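Local coordinates for pyoverdine biosynthesis protein PvcB (Pseudomonas aeruginosa, PDB 4YLM) that catalyses the iron- and 2-oxoglutarate-dependent oxidation of tyrosine isonitrile in the biosynthesis of paerucumarin, at residues L93-G98 and A270-R275; V121-V126 and I279-A284; R162-R167 and A181-R186. All blocks are in the same frame, centred on the assembly; numbering follows the deposited sequence.

Contact 1 of 3, residues L93-G98 and A270-R275; sequences LVEQEG and APRHLR
Val94 lays CG2 over one face of the imidazole of His273, 3.8 Å from the ring centroid and displaced toward the CD2 side, a CH-pi contact in a non-hydrogen-bonded pair of antiparallel strands. In Val94, CG1 is anti to the backbone N (chi1 -175°), which leaves CG2 beside that nitrogen and above the ring. A hydrogen bond between His273 NE2 and Glu92 OE1 also holds the ring. The flanking pairs Leu93-Leu274 and Glu95-Arg272 are hydrogen-bonded, each closed by two backbone bonds, from Leu93 N to Leu274 O at 2.7 Å and from Glu95 N to Arg272 O at 2.8 Å, each with its reciprocal; their side chains point to the other face. Leu93 CB rests against Leu274 CB at 4.0 Å. Glu95 OE1 stays 4.4 Å from Arg272 NH2 and well out of the guanidinium plane, so between these two side chains there is only attraction of charge. OE1 forms salt bridges with Arg263 and Arg269 instead, and Arg272 NH1 bonds to the carbonyl of Gly139. A water joins Leu93 O to Arg272 NE, at 3.1 Å from that nitrogen. Beyond the ladder, Glu97 lies alongside the Pro271 ring, Glu97 CB 3.8 Å from Pro271 CD. Four backbone bonds hold the strands in register, while the Glu95 carboxylate probably balances several arginines together and not one ion pair.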
loop_
_atom_site.group_PDB
_atom_site.type_symbol
_atom_site.label_atom_id
_atom_site.label_comp_id
_atom_site.label_asym_id
_atom_site.label_seq_id
_atom_site.Cartn_x
_atom_site.Cartn_y
_atom_site.Cartn_z
ATOM N N LEU A 93 -2.510 25.284 18.083
ATOM C CA LEU A 93 -3.655 26.129 17.731
ATOM C C LEU A 93 -4.657 26.049 18.861
ATOM O O LEU A 93 -5.491 25.141 18.905
ATOM C CB LEU A 93 -4.303 25.672 16.418
ATOM C CG LEU A 93 -3.461 25.807 15.146
ATOM C CD1 LEU A 93 -4.009 24.926 14.031
ATOM C CD2 LEU A 93 -3.378 27.260 14.678
ATOM N N VAL A 94 -4.553 26.990 19.791
ATOM C CA VAL A 94 -5.327 26.927 21.022
ATOM C C VAL A 94 -6.285 28.104 21.074
ATOM O O VAL A 94 -5.887 29.246 20.841
ATOM C CB VAL A 94 -4.415 26.957 22.259
ATOM C CG1 VAL A 94 -5.228 26.766 23.537
ATOM C CG2 VAL A 94 -3.342 25.886 22.149
ATOM N N GLU A 95 -7.549 27.818 21.353
ATOM C CA GLU A 95 -8.558 28.862 21.469
ATOM C C GLU A 95 -9.305 28.731 22.782
ATOM O O GLU A 95 -9.538 27.617 23.268
ATOM C CB GLU A 95 -9.534 28.803 20.302
ATOM C CG GLU A 95 -8.855 28.982 18.964
ATOM C CD GLU A 95 -9.812 29.432 17.899
ATOM O OE1 GLU A 95 -9.348 29.864 16.823
ATOM O OE2 GLU A 95 -11.034 29.361 18.141
ATOM N N GLN A 96 -9.669 29.875 23.358
ATOM C CA GLN A 96 -10.332 29.899 24.654
ATOM C C GLN A 96 -11.774 30.304 24.495
ATOM O O GLN A 96 -12.128 31.029 23.571
ATOM C CB GLN A 96 -9.630 30.867 25.609
ATOM C CG GLN A 96 -8.370 30.306 26.230
ATOM C CD GLN A 96 -7.694 31.321 27.134
ATOM O OE1 GLN A 96 -7.853 31.303 28.365
ATOM N NE2 GLN A 96 -6.945 32.217 26.527
ATOM N N GLU A 97 -12.607 29.836 25.410
ATOM C CA GLU A 97 -14.030 30.092 25.314
ATOM C C GLU A 97 -14.326 31.589 25.290
ATOM O O GLU A 97 -13.900 32.327 26.176
ATOM C CB GLU A 97 -14.761 29.424 26.470
ATOM C CG GLU A 97 -16.261 29.440 26.299
ATOM C CD GLU A 97 -16.960 28.655 27.370
ATOM O OE1 GLU A 97 -16.261 27.977 28.151
ATOM O OE2 GLU A 97 -18.208 28.720 27.434
ATOM N N GLY A 98 -15.033 32.031 24.257
ATOM C CA GLY A 98 -15.505 33.400 24.177
ATOM C C GLY A 98 -14.417 34.451 24.076
ATOM O O GLY A 98 -14.647 35.618 24.389
ATOM N N ALA A 270 -15.549 28.611 20.846
ATOM C CA ALA A 270 -15.525 27.582 21.881
ATOM C C ALA A 270 -14.084 27.218 22.237
ATOM O O ALA A 270 -13.164 27.534 21.491
ATOM C CB ALA A 270 -16.296 26.354 21.430
ATOM N N PRO A 271 -13.886 26.574 23.390
ATOM C CA PRO A 271 -12.545 26.169 23.821
ATOM C C PRO A 271 -12.052 24.982 22.987
ATOM O O PRO A 271 -12.770 23.988 22.844
ATOM C CB PRO A 271 -12.761 25.752 25.269
ATOM C CG PRO A 271 -14.187 25.374 25.343
ATOM C CD PRO A 271 -14.913 26.244 24.389
ATOM N N ARG A 272 -10.845 25.084 22.442
ATOM C CA ARG A 272 -10.379 24.079 21.501
ATOM C C ARG A 272 -8.872 24.079 21.400
ATOM O O ARG A 272 -8.244 25.136 21.382
ATOM C CB ARG A 272 -10.966 24.363 20.123
ATOM C CG ARG A 272 -10.776 23.247 19.121
ATOM C CD ARG A 272 -11.571 23.554 17.874
ATOM N NE ARG A 272 -10.864 24.486 17.005
ATOM C CZ ARG A 272 -11.454 25.215 16.068
ATOM N NH1 ARG A 272 -12.773 25.140 15.903
ATOM N NH2 ARG A 272 -10.730 26.021 15.304
ATOM N N HIS A 273 -8.295 22.886 21.313
ATOM C CA HIS A 273 -6.862 22.757 21.163
ATOM C C HIS A 273 -6.526 21.804 20.002
ATOM O O HIS A 273 -6.792 20.607 20.081
ATOM C CB HIS A 273 -6.259 22.267 22.480
ATOM C CG HIS A 273 -4.764 22.233 22.487
ATOM N ND1 HIS A 273 -4.033 21.901 23.609
ATOM C CD2 HIS A 273 -3.861 22.481 21.507
ATOM C CE1 HIS A 273 -2.744 21.952 23.320
ATOM N NE2 HIS A 273 -2.612 22.294 22.050
ATOM N N LEU A 274 -5.962 22.353 18.928
ATOM C CA LEU A 274 -5.505 21.563 17.787
ATOM C C LEU A 274 -4.002 21.690 17.643
ATOM O O LEU A 274 -3.412 22.703 18.041
ATOM C CB LEU A 274 -6.122 22.067 16.470
ATOM C CG LEU A 274 -7.633 22.194 16.343
ATOM C CD1 LEU A 274 -7.973 22.683 14.947
ATOM C CD2 LEU A 274 -8.316 20.861 16.641
ATOM N N ARG A 275 -3.400 20.673 17.030
ATOM C CA ARG A 275 -1.984 20.674 16.696
ATOM C C ARG A 275 -1.821 20.286 15.234
ATOM O O ARG A 275 -2.404 19.296 14.792
ATOM C CB ARG A 275 -1.230 19.681 17.592
ATOM C CG ARG A 275 -0.932 20.238 18.984
ATOM C CD ARG A 275 -0.307 19.210 19.906
ATOM N NE ARG A 275 -0.072 19.830 21.199
ATOM C CZ ARG A 275 -0.092 19.196 22.364
ATOM N NH1 ARG A 275 -0.318 17.886 22.423
ATOM N NH2 ARG A 275 0.117 19.887 23.480
HETATM O O HOH W 1 -8.128 25.745 17.654
#

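Contact 2 of 3, residues V121-V126 and I279-A284; sequences VPEFQV and IHAEPA
Ile279 O receives two backbone N-H groups: Phe124 N at 3.2 Å, nearly straight and in the carbonyl plane on a lone pair, and Glu123 N, closer but strongly bent and weak. With both residues facing Ile279, this is a classic beta bulge; Ile279 N returns a bond to Phe124 O at 2.9 Å. The carboxylate of Glu123 is a second polar centre. Its CG stands anti to the backbone N (chi1 179°) and the chain continues extended, which carries OE1 along Ala281, 3.6 Å from Ala281 CA. There OE1 accepts from two waters, one donating also to His280 O and the other accepting from Glu282 N, that water's oxygen 2.8 Å from the nitrogen; OE2 forms a salt bridge with Arg53, which also pairs with Glu282. That shared arginine probably offsets the repulsion between the two carboxylates. Glu123 CG also covers the centre of one face of the Phe124 ring, whereas Ile279 CB meets that ring at its edge. Ile279 CG1 also touches Val126 CG2 at 4.0 Å. A third water bridges Val121 O to Ala281 N and lies in the plane of the His280 ring, 2.9 Å from ND1. Pro122 comes near Asp114, assigned as a ligand of the catalytic iron, and Gln125 NE2 bonds to the carboxylate of that aspartate. Strand 120-131 here runs antiparallel between strands 251-255 and 272-286 of the main sheet of the double-stranded beta-helix (jelly-roll) fold of the TauD/TfdA family, with helix 45-55 packed on the Phe124 side through Lys49, Ala52 and Arg53.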
loop_
_atom_site.group_PDB
_atom_site.type_symbol
_atom_site.label_atom_id
_atom_site.label_comp_id
_atom_site.label_asym_id
_atom_site.label_seq_id
_atom_site.Cartn_x
_atom_site.Cartn_y
_atom_site.Cartn_z
ATOM N N VAL A 121 6.013 23.490 -0.819
ATOM C CA VAL A 121 4.593 23.327 -0.517
ATOM C C VAL A 121 4.357 21.939 0.090
ATOM O O VAL A 121 4.749 20.928 -0.491
ATOM C CB VAL A 121 3.740 23.534 -1.810
ATOM C CG1 VAL A 121 2.267 23.297 -1.545
ATOM C CG2 VAL A 121 3.968 24.944 -2.383
ATOM N N PRO A 122 3.738 21.882 1.278
ATOM C CA PRO A 122 3.528 20.569 1.898
ATOM C C PRO A 122 2.429 19.797 1.177
ATOM O O PRO A 122 1.476 20.417 0.719
ATOM C CB PRO A 122 3.066 20.923 3.308
ATOM C CG PRO A 122 2.372 22.250 3.143
ATOM C CD PRO A 122 3.141 22.979 2.064
ATOM N N GLU A 123 2.549 18.471 1.084
ATOM C CA GLU A 123 1.462 17.686 0.499
ATOM C C GLU A 123 0.296 17.513 1.471
ATOM O O GLU A 123 -0.862 17.611 1.075
ATOM C CB GLU A 123 1.948 16.314 -0.014
ATOM C CG GLU A 123 0.808 15.470 -0.619
ATOM C CD GLU A 123 1.294 14.244 -1.391
ATOM O OE1 GLU A 123 2.472 13.856 -1.230
ATOM O OE2 GLU A 123 0.490 13.670 -2.160
ATOM N N PHE A 124 0.601 17.253 2.741
ATOM C CA PHE A 124 -0.432 16.974 3.733
ATOM C C PHE A 124 -0.382 17.915 4.928
ATOM O O PHE A 124 0.705 18.334 5.373
ATOM C CB PHE A 124 -0.290 15.548 4.298
ATOM C CG PHE A 124 -0.351 14.453 3.257
ATOM C CD1 PHE A 124 -1.528 14.195 2.556
ATOM C CD2 PHE A 124 0.769 13.674 2.993
ATOM C CE1 PHE A 124 -1.576 13.165 1.588
ATOM C CE2 PHE A 124 0.729 12.649 2.033
ATOM C CZ PHE A 124 -0.442 12.399 1.335
ATOM N N GLN A 125 -1.568 18.196 5.470
ATOM C CA GLN A 125 -1.718 18.706 6.829
ATOM C C GLN A 125 -2.164 17.529 7.701
ATOM O O GLN A 125 -3.072 16.789 7.330
ATOM C CB GLN A 125 -2.793 19.807 6.890
ATOM C CG GLN A 125 -2.587 20.994 5.947
ATOM C CD GLN A 125 -3.909 21.657 5.561
ATOM O OE1 GLN A 125 -4.877 20.977 5.221
ATOM N NE2 GLN A 125 -3.961 22.978 5.637
ATOM N N VAL A 126 -1.506 17.334 8.841
ATOM C CA VAL A 126 -1.954 16.372 9.833
ATOM C C VAL A 126 -2.394 17.176 11.058
ATOM O O VAL A 126 -1.597 17.907 11.645
ATOM C CB VAL A 126 -0.835 15.387 10.222
ATOM C CG1 VAL A 126 -1.297 14.464 11.351
ATOM C CG2 VAL A 126 -0.413 14.560 8.994
ATOM N N ILE A 279 3.490 17.716 6.105
ATOM C CA ILE A 279 4.305 16.629 5.553
ATOM C C ILE A 279 4.661 16.990 4.127
ATOM O O ILE A 279 3.783 17.332 3.339
ATOM C CB ILE A 279 3.546 15.288 5.542
ATOM C CG1 ILE A 279 2.924 15.008 6.916
ATOM C CG2 ILE A 279 4.457 14.137 5.040
ATOM C CD1 ILE A 279 3.925 14.767 8.016
ATOM N N HIS A 280 5.944 16.913 3.793
ATOM C CA HIS A 280 6.408 17.230 2.451
ATOM C C HIS A 280 5.832 16.246 1.442
ATOM O O HIS A 280 5.508 15.111 1.787
ATOM C CB HIS A 280 7.934 17.129 2.384
ATOM C CG HIS A 280 8.647 18.374 2.818
ATOM N ND1 HIS A 280 8.513 19.577 2.157
ATOM C CD2 HIS A 280 9.511 18.597 3.837
ATOM C CE1 HIS A 280 9.265 20.487 2.750
ATOM N NE2 HIS A 280 9.886 19.916 3.768
ATOM N N ALA A 281 5.709 16.698 0.204
ATOM C CA ALA A 281 5.496 15.807 -0.933
ATOM C C ALA A 281 6.726 14.910 -1.127
ATOM O O ALA A 281 7.761 15.118 -0.486
ATOM C CB ALA A 281 5.219 16.637 -2.204
ATOM N N GLU A 282 6.608 13.911 -2.000
ATOM C CA GLU A 282 7.666 12.920 -2.202
ATOM C C GLU A 282 8.117 12.942 -3.653
ATOM O O GLU A 282 7.474 12.338 -4.506
ATOM C CB GLU A 282 7.169 11.508 -1.886
ATOM C CG GLU A 282 6.830 11.235 -0.440
ATOM C CD GLU A 282 6.243 9.846 -0.258
ATOM O OE1 GLU A 282 6.955 8.962 0.259
ATOM O OE2 GLU A 282 5.075 9.632 -0.643
ATOM N N PRO A 283 9.224 13.639 -3.935
ATOM C CA PRO A 283 9.998 14.321 -2.901
ATOM C C PRO A 283 9.482 15.741 -2.700
ATOM O O PRO A 283 8.495 16.142 -3.331
ATOM C CB PRO A 283 11.402 14.344 -3.504
ATOM C CG PRO A 283 11.135 14.539 -4.985
ATOM C CD PRO A 283 9.834 13.791 -5.270
ATOM N N ALA A 284 10.146 16.503 -1.838
ATOM C CA ALA A 284 9.655 17.837 -1.487
ATOM C C ALA A 284 9.267 18.651 -2.719
ATOM O O ALA A 284 9.945 18.611 -3.742
ATOM C CB ALA A 284 10.676 18.584 -0.628
HETATM O O HOH W 2 6.877 19.364 -0.218
HETATM O O HOH W 3 3.888 13.064 1.137
HETATM O O HOH W 4 4.159 13.560 -3.321
#

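Contact 3 of 3, residues R162-R167 and A181-R186; sequences RRASGR and APIVER
Ala164 O is the polar focus of the contact: it accepts the backbone N-H of Ile183 at 3.1 Å along a nearly straight line, the donor standing above the carbonyl plane instead of on a lone pair, and it also takes a hydrogen from a water at 2.7 Å. The same water accepts from Val184 N at 2.9 Å, and the carbonyl is thereby tied to two consecutive residues opposite. The methyl of Ala164 also meets Ile183 CG1 at 3.7 Å. That branch lies anti to the carbonyl carbon of Ile183 (chi1 -68°), a setting that also brings it within 3.6 Å of Ala164 O. Farther along, Val184 turns CG2 to the backbone of Arg162, 3.9 Å from its N, and to the CG methylene of the Arg162 side chain.

At the other end the segments form an antiparallel ladder. Gly166 and Ala181 are a hydrogen-bonded pair, with Gly166 N to Ala181 O at 2.9 Å and Ala181 N returning to Gly166 O; Ser165 and Pro182 are the adjoining non-hydrogen-bonded pair, where Ser165 OG approaches Pro182 CA at 3.7 Å. These residues belong to the beta hairpin of strands 165-169 and 178-182, which follows helix 155-163 after the single residue Ala164.

Outside this shell, strand 215-217 extends the hairpin: Ser165 and Arg167 make backbone bonds to Asp217 and His215, and Arg167 NE adds a salt bridge to Asp217. Past the hairpin, strand 184-186 pairs with strand 193-195; Ile183 and Glu185 bond through their backbones to Arg196 and Ile194, while Val184 packs on Leu195. Helix 224-235 covers the Ala164 and Ile183 side chains with Leu227 and Leu231.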
loop_
_atom_site.group_PDB
_atom_site.type_symbol
_atom_site.label_atom_id
_atom_site.label_comp_id
_atom_site.label_asym_id
_atom_site.label_seq_id
_atom_site.Cartn_x
_atom_site.Cartn_y
_atom_site.Cartn_z
ATOM N N ARG A 162 -10.799 29.014 -16.753
ATOM C CA ARG A 162 -9.629 28.580 -17.512
ATOM C C ARG A 162 -8.746 29.710 -18.025
ATOM O O ARG A 162 -7.575 29.492 -18.323
ATOM C CB ARG A 162 -10.042 27.674 -18.674
ATOM C CG ARG A 162 -10.466 26.280 -18.233
ATOM C CD ARG A 162 -11.017 25.488 -19.397
ATOM N NE ARG A 162 -11.263 24.091 -19.049
ATOM C CZ ARG A 162 -12.131 23.311 -19.686
ATOM N NH1 ARG A 162 -12.847 23.798 -20.693
ATOM N NH2 ARG A 162 -12.293 22.048 -19.314
ATOM N N ARG A 163 -9.287 30.915 -18.146
ATOM C CA ARG A 163 -8.428 32.013 -18.583
ATOM C C ARG A 163 -7.941 32.896 -17.433
ATOM O O ARG A 163 -7.066 33.745 -17.619
ATOM C CB ARG A 163 -9.045 32.815 -19.742
ATOM C CG ARG A 163 -10.517 33.173 -19.609
ATOM C CD ARG A 163 -11.056 33.705 -20.950
ATOM N NE ARG A 163 -12.265 34.515 -20.793
ATOM C CZ ARG A 163 -12.283 35.847 -20.778
ATOM N NH1 ARG A 163 -11.156 36.536 -20.918
ATOM N NH2 ARG A 163 -13.432 36.496 -20.626
ATOM N N ALA A 164 -8.466 32.646 -16.235
ATOM C CA ALA A 164 -8.139 33.452 -15.063
ATOM C C ALA A 164 -6.872 33.011 -14.317
ATOM O O ALA A 164 -6.562 31.823 -14.232
ATOM C CB ALA A 164 -9.327 33.497 -14.106
ATOM N N SER A 165 -6.159 33.997 -13.779
ATOM C CA SER A 165 -4.984 33.794 -12.940
ATOM C C SER A 165 -5.128 34.666 -11.702
ATOM O O SER A 165 -5.675 35.772 -11.777
ATOM C CB SER A 165 -3.713 34.216 -13.677
ATOM O OG SER A 165 -3.173 33.149 -14.431
ATOM N N GLY A 166 -4.634 34.174 -10.568
ATOM C CA GLY A 166 -4.662 34.923 -9.328
ATOM C C GLY A 166 -3.292 35.472 -8.986
ATOM O O GLY A 166 -2.287 34.783 -9.163
ATOM N N ARG A 167 -3.251 36.725 -8.532
ATOM C CA ARG A 167 -2.023 37.342 -8.037
ATOM C C ARG A 167 -2.220 37.742 -6.582
ATOM O O ARG A 167 -3.129 38.504 -6.254
ATOM C CB ARG A 167 -1.634 38.572 -8.866
ATOM C CG ARG A 167 -0.862 38.257 -10.147
ATOM C CD ARG A 167 -0.294 39.530 -10.794
ATOM N NE ARG A 167 -1.333 40.379 -11.379
ATOM C CZ ARG A 167 -1.707 41.562 -10.897
ATOM N NH1 ARG A 167 -1.127 42.054 -9.808
ATOM N NH2 ARG A 167 -2.663 42.255 -11.503
ATOM N N ALA A 181 -0.837 32.079 -9.398
ATOM C CA ALA A 181 -1.223 30.761 -9.886
ATOM C C ALA A 181 -2.439 30.835 -10.802
ATOM O O ALA A 181 -3.394 31.567 -10.522
ATOM C CB ALA A 181 -1.524 29.840 -8.702
ATOM N N PRO A 182 -2.426 30.059 -11.893
ATOM C CA PRO A 182 -3.668 29.950 -12.662
ATOM C C PRO A 182 -4.761 29.429 -11.736
ATOM O O PRO A 182 -4.463 28.650 -10.820
ATOM C CB PRO A 182 -3.341 28.883 -13.713
ATOM C CG PRO A 182 -1.841 28.809 -13.757
ATOM C CD PRO A 182 -1.365 29.173 -12.394
ATOM N N ILE A 183 -5.999 29.853 -11.959
ATOM C CA ILE A 183 -7.127 29.340 -11.202
ATOM C C ILE A 183 -7.284 27.828 -11.445
ATOM O O ILE A 183 -7.472 27.052 -10.511
ATOM C CB ILE A 183 -8.424 30.049 -11.611
ATOM C CG1 ILE A 183 -8.390 31.520 -11.179
ATOM C CG2 ILE A 183 -9.624 29.356 -10.988
ATOM C CD1 ILE A 183 -8.485 31.687 -9.676
ATOM N N VAL A 184 -7.209 27.421 -12.706
ATOM C CA VAL A 184 -7.279 26.005 -13.050
ATOM C C VAL A 184 -5.862 25.467 -13.208
ATOM O O VAL A 184 -5.106 25.933 -14.058
ATOM C CB VAL A 184 -8.112 25.776 -14.341
ATOM C CG1 VAL A 184 -8.179 24.291 -14.700
ATOM C CG2 VAL A 184 -9.520 26.357 -14.173
ATOM N N GLU A 185 -5.493 24.499 -12.372
ATOM C CA GLU A 185 -4.137 23.960 -12.386
ATOM C C GLU A 185 -4.166 22.464 -12.671
ATOM O O GLU A 185 -5.236 21.868 -12.781
ATOM C CB GLU A 185 -3.451 24.199 -11.034
ATOM C CG GLU A 185 -2.514 25.397 -10.987
ATOM C CD GLU A 185 -1.226 25.154 -11.750
ATOM O OE1 GLU A 185 -0.262 25.908 -11.521
ATOM O OE2 GLU A 185 -1.179 24.215 -12.581
ATOM N N ARG A 186 -2.987 21.865 -12.797
ATOM C CA ARG A 186 -2.867 20.418 -12.771
ATOM C C ARG A 186 -2.247 20.033 -11.433
ATOM O O ARG A 186 -1.423 20.775 -10.880
ATOM C CB ARG A 186 -2.001 19.918 -13.929
ATOM C CG ARG A 186 -0.559 20.376 -13.870
ATOM C CD ARG A 186 0.182 19.904 -15.104
ATOM N NE ARG A 186 1.611 20.202 -15.064
ATOM C CZ ARG A 186 2.250 20.921 -15.987
ATOM N NH1 ARG A 186 1.584 21.432 -17.018
ATOM N NH2 ARG A 186 3.558 21.133 -15.879
HETATM O O HOH W 5 -7.063 29.251 -14.988
#

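Contacts 1 and 2 share strand 272-286, which pairs with strand 91-95 near its start and with strand 120-131 farther on; their centres are about 25 Å apart in one mixed sheet. Along the chain they cross, 93-98 and 121-126 coming before 270-275 and 279-284, so the late strand gathers two early parts of the chain into the sheet that flanks the assigned iron ligands. Contact 3 is nested inside both loops, at a separate three-stranded antiparallel sheet and the start of the two-stranded sheet 184-186/193-195. Its centre lies about 22 Å from that of contact 2 and about 35 Å from that of contact 1, and it touches neither; contacts 1 and 3 lie on opposite sides of the chain's centre.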